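Local coordinates for 4'-phospho-dehydrooxetanocin synthase (Bacillus megaterium, PDB 5UL3), which catalyses the oxidative ring contraction of dAMP to an oxetane aldehyde in oxetanocin A biosynthesis, using cobalamin, a [4Fe-4S] cluster and S-adenosylmethionine, at residues Ile471-Phe476 / Leu490-Arg495; Thr496-Lys501 / Lys531-Ile536. One frame throughout, in Å; residues are numbered along the deposited sequence.

Interaction 1: residues Ile471-Phe476 / Leu490-Arg495; sequences IGFIMF and LDFLER
Leu493 sets both methyls over one face of the Phe473 ring, the two side chains reaching out to meet each other. They share the centre of the contact. Phe473 CB starts toward the helix, and chi1 of -156° swings CG away from the backbone N and beside the carbonyl carbon. Leu493 CD2 stands over the ring centre, nearest CE2 and CD2. It makes a CH-pi contact: Leu493 CD2 is 3.8 Å from the Phe473 centroid and 13° off the ring normal. Further along the same face, Phe473 CD1 and CE1 meet the second methyl, with Phe473 CE1 3.6 Å from Leu493 CD1. At the tip, Phe473 CZ reaches Leu493 CG at 3.8 Å. Phe473 CE2 also touches Phe492 CD2, 3.7 Å away, obliquely. The Phe473 and Phe492 planes differ by only 18°, but their centroids are 6.0 Å apart, so the rings barely overlap. Met475 bends at chi2 and chi3, which brings Met475 CE to 3.5 Å from Leu493 CD1. Leu490 CD2 is more distant, 4.3 Å from Met475 CE. The contact is buried and wholly apolar. It joins strand 470-473, the last parallel strand of the partial TIM barrel, to helix 484-493, which follows it. Phe473 lies about 5 Å, side chain to side chain, from the S-adenosylmethionine-binding Glu436. Helix 452-464 packs on Phe492, and helix 620-648 covers Met475, Leu490 and Leu493.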
loop_
_atom_site.group_PDB
_atom_site.type_symbol
_atom_site.label_atom_id
_atom_site.label_comp_id
_atom_site.label_asym_id
_atom_site.label_seq_id
_atom_site.Cartn_x
_atom_site.Cartn_y
_atom_site.Cartn_z
ATOM N N ILE A 471 -5.763 -8.971 10.792
ATOM C CA ILE A 471 -6.813 -9.355 9.839
ATOM C C ILE A 471 -7.721 -8.166 9.547
ATOM O O ILE A 471 -8.014 -7.357 10.429
ATOM C CB ILE A 471 -7.645 -10.572 10.318
ATOM C CG1 ILE A 471 -8.523 -10.235 11.546
ATOM C CG2 ILE A 471 -6.737 -11.777 10.560
ATOM C CD1 ILE A 471 -9.506 -11.347 11.914
ATOM N N GLY A 472 -8.159 -8.045 8.291
ATOM C CA GLY A 472 -9.255 -7.147 7.996
ATOM C C GLY A 472 -10.575 -7.778 8.408
ATOM O O GLY A 472 -10.754 -8.995 8.350
ATOM N N PHE A 473 -11.493 -6.945 8.884
ATOM C CA PHE A 473 -12.793 -7.457 9.315
ATOM C C PHE A 473 -13.827 -6.368 9.106
ATOM O O PHE A 473 -13.705 -5.280 9.670
ATOM C CB PHE A 473 -12.770 -7.906 10.783
ATOM C CG PHE A 473 -13.843 -8.926 11.110
ATOM C CD1 PHE A 473 -15.099 -8.522 11.525
ATOM C CD2 PHE A 473 -13.589 -10.284 10.971
ATOM C CE1 PHE A 473 -16.095 -9.473 11.799
ATOM C CE2 PHE A 473 -14.571 -11.235 11.252
ATOM C CZ PHE A 473 -15.818 -10.819 11.675
ATOM N N ILE A 474 -14.826 -6.647 8.268
ATOM C CA ILE A 474 -15.855 -5.660 7.992
ATOM C C ILE A 474 -17.137 -6.165 8.641
ATOM O O ILE A 474 -17.861 -6.955 8.036
ATOM C CB ILE A 474 -16.042 -5.452 6.482
ATOM C CG1 ILE A 474 -14.688 -5.187 5.802
ATOM C CG2 ILE A 474 -16.965 -4.293 6.226
ATOM C CD1 ILE A 474 -14.749 -5.389 4.274
ATOM N N MET A 475 -17.391 -5.724 9.872
ATOM C CA MET A 475 -18.491 -6.255 10.680
ATOM C C MET A 475 -19.845 -5.975 10.033
ATOM O O MET A 475 -20.675 -6.879 9.887
ATOM C CB MET A 475 -18.423 -5.643 12.084
ATOM C CG MET A 475 -19.650 -5.942 12.991
ATOM S SD MET A 475 -19.734 -7.693 13.407
ATOM C CE MET A 475 -18.333 -7.834 14.531
ATOM N N PHE A 476 -20.077 -4.731 9.632
ATOM C CA PHE A 476 -21.364 -4.268 9.125
ATOM C C PHE A 476 -21.323 -4.107 7.609
ATOM O O PHE A 476 -20.352 -3.584 7.057
ATOM C CB PHE A 476 -21.728 -2.927 9.767
ATOM C CG PHE A 476 -21.796 -2.962 11.275
ATOM C CD1 PHE A 476 -22.903 -3.509 11.919
ATOM C CD2 PHE A 476 -20.781 -2.413 12.044
ATOM C CE1 PHE A 476 -22.986 -3.527 13.299
ATOM C CE2 PHE A 476 -20.856 -2.433 13.439
ATOM C CZ PHE A 476 -21.964 -2.985 14.066
ATOM N N LEU A 490 -19.580 -12.230 15.847
ATOM C CA LEU A 490 -19.126 -12.131 17.229
ATOM C C LEU A 490 -18.623 -13.473 17.743
ATOM O O LEU A 490 -17.577 -13.535 18.411
ATOM C CB LEU A 490 -20.263 -11.609 18.107
ATOM C CG LEU A 490 -20.735 -10.175 17.866
ATOM C CD1 LEU A 490 -22.064 -9.944 18.589
ATOM C CD2 LEU A 490 -19.670 -9.173 18.350
ATOM N N ASP A 491 -19.357 -14.557 17.448
ATOM C CA ASP A 491 -18.906 -15.903 17.801
ATOM C C ASP A 491 -17.534 -16.203 17.204
ATOM O O ASP A 491 -16.628 -16.674 17.902
ATOM C CB ASP A 491 -19.919 -16.945 17.316
ATOM C CG ASP A 491 -21.185 -16.977 18.153
ATOM O OD1 ASP A 491 -21.212 -16.340 19.229
ATOM O OD2 ASP A 491 -22.150 -17.650 17.726
ATOM N N PHE A 492 -17.378 -15.968 15.897
ATOM C CA PHE A 492 -16.087 -16.144 15.236
ATOM C C PHE A 492 -14.976 -15.371 15.947
ATOM O O PHE A 492 -13.904 -15.920 16.233
ATOM C CB PHE A 492 -16.191 -15.694 13.775
ATOM C CG PHE A 492 -14.869 -15.664 13.033
ATOM C CD1 PHE A 492 -14.389 -16.797 12.382
ATOM C CD2 PHE A 492 -14.129 -14.497 12.962
ATOM C CE1 PHE A 492 -13.188 -16.768 11.677
ATOM C CE2 PHE A 492 -12.917 -14.469 12.263
ATOM C CZ PHE A 492 -12.453 -15.609 11.621
ATOM N N LEU A 493 -15.215 -14.084 16.212
ATOM C CA LEU A 493 -14.207 -13.211 16.799
ATOM C C LEU A 493 -13.844 -13.598 18.228
ATOM O O LEU A 493 -12.744 -13.270 18.682
ATOM C CB LEU A 493 -14.696 -11.764 16.761
ATOM C CG LEU A 493 -14.796 -11.193 15.346
ATOM C CD1 LEU A 493 -15.655 -9.978 15.387
ATOM C CD2 LEU A 493 -13.395 -10.840 14.813
ATOM N N GLU A 494 -14.736 -14.271 18.942
ATOM C CA GLU A 494 -14.476 -14.739 20.298
ATOM C C GLU A 494 -13.787 -16.099 20.345
ATOM O O GLU A 494 -13.445 -16.560 21.436
ATOM C CB GLU A 494 -15.790 -14.782 21.093
ATOM C CG GLU A 494 -16.304 -13.404 21.438
ATOM C CD GLU A 494 -17.763 -13.378 21.851
ATOM O OE1 GLU A 494 -18.233 -14.378 22.442
ATOM O OE2 GLU A 494 -18.436 -12.357 21.570
ATOM N N ARG A 495 -13.561 -16.754 19.207
ATOM C CA ARG A 495 -12.931 -18.070 19.233
ATOM C C ARG A 495 -11.502 -17.970 19.751
ATOM O O ARG A 495 -10.740 -17.084 19.350
ATOM C CB ARG A 495 -12.957 -18.708 17.845
ATOM C CG ARG A 495 -14.358 -19.202 17.490
ATOM C CD ARG A 495 -14.376 -19.969 16.215
ATOM N NE ARG A 495 -13.628 -21.214 16.306
ATOM C CZ ARG A 495 -13.709 -22.182 15.403
ATOM N NH1 ARG A 495 -14.512 -22.038 14.358
ATOM N NH2 ARG A 495 -12.989 -23.284 15.539
#

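Interaction 2: residues Thr496-Lys501 / Lys531-Ile536; sequences TDALMK and KPVYTI
Leu499 pushes its branched end against the turn made by Lys531-Ile536. Its CG lies beside the backbone N, at chi1 -54°, and the two methyls divide the work. Leu499 CD1 lies among Lys531 O, Pro532 O and Thr535 OG1, 3.6 Å from Lys531 O and 3.5 Å from Thr535 OG1, and also near Ile536 CG2. Leu499 CD2 meets Ile536 CD1 at 3.7 Å. Leu499 and Ile536 lie alongside each other, pointing opposite ways. The turn is a short 3-10 segment, 533-535, with its own internal bonds. Pro532 O takes two of them, from Thr535 N and from Thr535 OG1. Thr535 OG1 donates to Pro532 O at 2.6 Å, at a C=O...donor angle of 170°. Both segments lie in loop regions of the radical SAM core, and the helices 510-519 and 521-527 lie between them in the chain. One water bridges their backbones. It accepts from Leu499 N at 2.9 Å and lies 2.7 Å from Lys531 O, to which it can donate. Ala498 CB packs on Val533 CG2, 3.6 Å away, and helix 452-464 touches both residues, through Ile456 and Leu459. Thr496 CG2 rests near the start of Pro532, 4.0 Å from Pro532 N. The Leu499 backbone also bonds to Thr529. Behind the turn, the Tyr534 ring stacks on His638 of helix 620-648.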
loop_
_atom_site.group_PDB
_atom_site.type_symbol
_atom_site.label_atom_id
_atom_site.label_comp_id
_atom_site.label_asym_id
_atom_site.label_seq_id
_atom_site.Cartn_x
_atom_site.Cartn_y
_atom_site.Cartn_z
ATOM N N THR A 496 -11.145 -18.881 20.658
ATOM C CA THR A 496 -9.808 -18.935 21.235
ATOM C C THR A 496 -9.011 -20.138 20.737
ATOM O O THR A 496 -7.910 -20.397 21.236
ATOM C CB THR A 496 -9.898 -18.942 22.770
ATOM O OG1 THR A 496 -10.745 -20.019 23.204
ATOM C CG2 THR A 496 -10.481 -17.627 23.258
ATOM N N ASP A 497 -9.525 -20.868 19.753
ATOM C CA ASP A 497 -8.804 -22.004 19.192
ATOM C C ASP A 497 -8.198 -21.690 17.833
ATOM O O ASP A 497 -7.913 -22.607 17.056
ATOM C CB ASP A 497 -9.723 -23.220 19.098
ATOM C CG ASP A 497 -10.888 -22.994 18.164
ATOM O OD1 ASP A 497 -11.258 -21.822 17.939
ATOM O OD2 ASP A 497 -11.444 -23.993 17.660
ATOM N N ALA A 498 -7.987 -20.411 17.531
ATOM C CA ALA A 498 -7.409 -19.998 16.260
ATOM C C ALA A 498 -5.970 -19.531 16.404
ATOM O O ALA A 498 -5.097 -19.971 15.658
ATOM C CB ALA A 498 -8.258 -18.878 15.633
ATOM N N LEU A 499 -5.681 -18.667 17.371
ATOM C CA LEU A 499 -4.344 -18.087 17.461
ATOM C C LEU A 499 -3.421 -19.021 18.237
ATOM O O LEU A 499 -3.677 -19.333 19.407
ATOM C CB LEU A 499 -4.411 -16.702 18.107
ATOM C CG LEU A 499 -5.381 -15.727 17.422
ATOM C CD1 LEU A 499 -5.435 -14.386 18.148
ATOM C CD2 LEU A 499 -5.005 -15.531 15.947
ATOM N N MET A 500 -2.355 -19.469 17.580
ATOM C CA MET A 500 -1.387 -20.392 18.153
ATOM C C MET A 500 -0.118 -19.653 18.546
ATOM O O MET A 500 0.293 -18.688 17.893
ATOM C CB MET A 500 -1.018 -21.504 17.166
ATOM C CG MET A 500 -2.176 -22.373 16.714
ATOM S SD MET A 500 -2.832 -23.420 18.034
ATOM C CE MET A 500 -4.402 -22.629 18.275
ATOM N N LYS A 501 0.510 -20.126 19.620
ATOM C CA LYS A 501 1.860 -19.709 19.925
ATOM C C LYS A 501 2.793 -20.224 18.840
ATOM O O LYS A 501 2.467 -21.189 18.147
ATOM C CB LYS A 501 2.313 -20.268 21.271
ATOM C CG LYS A 501 1.534 -19.783 22.465
ATOM C CD LYS A 501 2.000 -20.527 23.713
ATOM C CE LYS A 501 1.485 -19.869 24.982
ATOM N NZ LYS A 501 1.836 -20.661 26.192
ATOM N N LYS A 531 -5.820 -16.218 23.280
ATOM C CA LYS A 531 -6.412 -14.922 22.962
ATOM C C LYS A 531 -7.469 -15.071 21.871
ATOM O O LYS A 531 -7.278 -15.839 20.926
ATOM C CB LYS A 531 -5.348 -13.947 22.501
ATOM C CG LYS A 531 -4.188 -13.818 23.466
ATOM C CD LYS A 531 -3.557 -12.446 23.373
ATOM C CE LYS A 531 -2.953 -12.036 24.711
ATOM N NZ LYS A 531 -3.950 -12.119 25.822
ATOM N N PRO A 532 -8.582 -14.354 21.977
ATOM C CA PRO A 532 -9.609 -14.437 20.937
ATOM C C PRO A 532 -9.177 -13.732 19.660
ATOM O O PRO A 532 -8.292 -12.871 19.646
ATOM C CB PRO A 532 -10.825 -13.750 21.565
ATOM C CG PRO A 532 -10.289 -12.933 22.696
ATOM C CD PRO A 532 -9.024 -13.578 23.154
ATOM N N VAL A 533 -9.845 -14.123 18.567
ATOM C CA VAL A 533 -9.494 -13.616 17.244
ATOM C C VAL A 533 -9.585 -12.096 17.188
ATOM O O VAL A 533 -8.766 -11.445 16.529
ATOM C CB VAL A 533 -10.383 -14.274 16.165
ATOM C CG1 VAL A 533 -10.182 -13.584 14.812
ATOM C CG2 VAL A 533 -10.075 -15.762 16.060
ATOM N N TYR A 534 -10.566 -11.494 17.876
ATOM C CA TYR A 534 -10.712 -10.044 17.749
ATOM C C TYR A 534 -9.459 -9.292 18.181
ATOM O O TYR A 534 -9.289 -8.136 17.782
ATOM C CB TYR A 534 -11.934 -9.520 18.521
ATOM C CG TYR A 534 -11.926 -9.685 20.030
ATOM C CD1 TYR A 534 -11.110 -8.900 20.844
ATOM C CD2 TYR A 534 -12.802 -10.576 20.648
ATOM C CE1 TYR A 534 -11.127 -9.042 22.244
ATOM C CE2 TYR A 534 -12.833 -10.716 22.052
ATOM C CZ TYR A 534 -11.987 -9.957 22.832
ATOM O OH TYR A 534 -12.015 -10.111 24.209
ATOM N N THR A 535 -8.554 -9.930 18.933
ATOM C CA THR A 535 -7.330 -9.239 19.332
ATOM C C THR A 535 -6.424 -8.893 18.149
ATOM O O THR A 535 -5.565 -8.024 18.293
ATOM C CB THR A 535 -6.538 -10.067 20.371
ATOM O OG1 THR A 535 -6.140 -11.338 19.820
ATOM C CG2 THR A 535 -7.364 -10.300 21.642
ATOM N N ILE A 536 -6.588 -9.520 16.981
ATOM C CA ILE A 536 -5.743 -9.194 15.832
ATOM C C ILE A 536 -6.513 -8.470 14.720
ATOM O O ILE A 536 -5.989 -8.316 13.604
ATOM C CB ILE A 536 -5.022 -10.440 15.290
ATOM C CG1 ILE A 536 -6.036 -11.478 14.796
ATOM C CG2 ILE A 536 -4.122 -11.049 16.363
ATOM C CD1 ILE A 536 -5.423 -12.526 13.882
HETATM O O HOH W 1 -7.900 -17.584 18.926
#

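In the fold
The chain first runs through strand 470-473, at the edge of the partial barrel sheet. Interaction 1 closes a loop of 13 residues, bringing helix 484-493 back against that strand. Interaction 2 opens directly after the helix, at 496-501. It closes a longer excursion of 29 residues that holds helices 510-519 and 521-527. The two loops follow in series; they neither nest nor cross. The centres of interaction 1 and interaction 2 are about 11 Å apart, and the two touch. Ile471 N probably hydrogen-bonds to Ile536 O, and Tyr534 N probably to Leu493 O. The returning segment 531-536 therefore links strand 470-473 to the C-terminal end of helix 484-493.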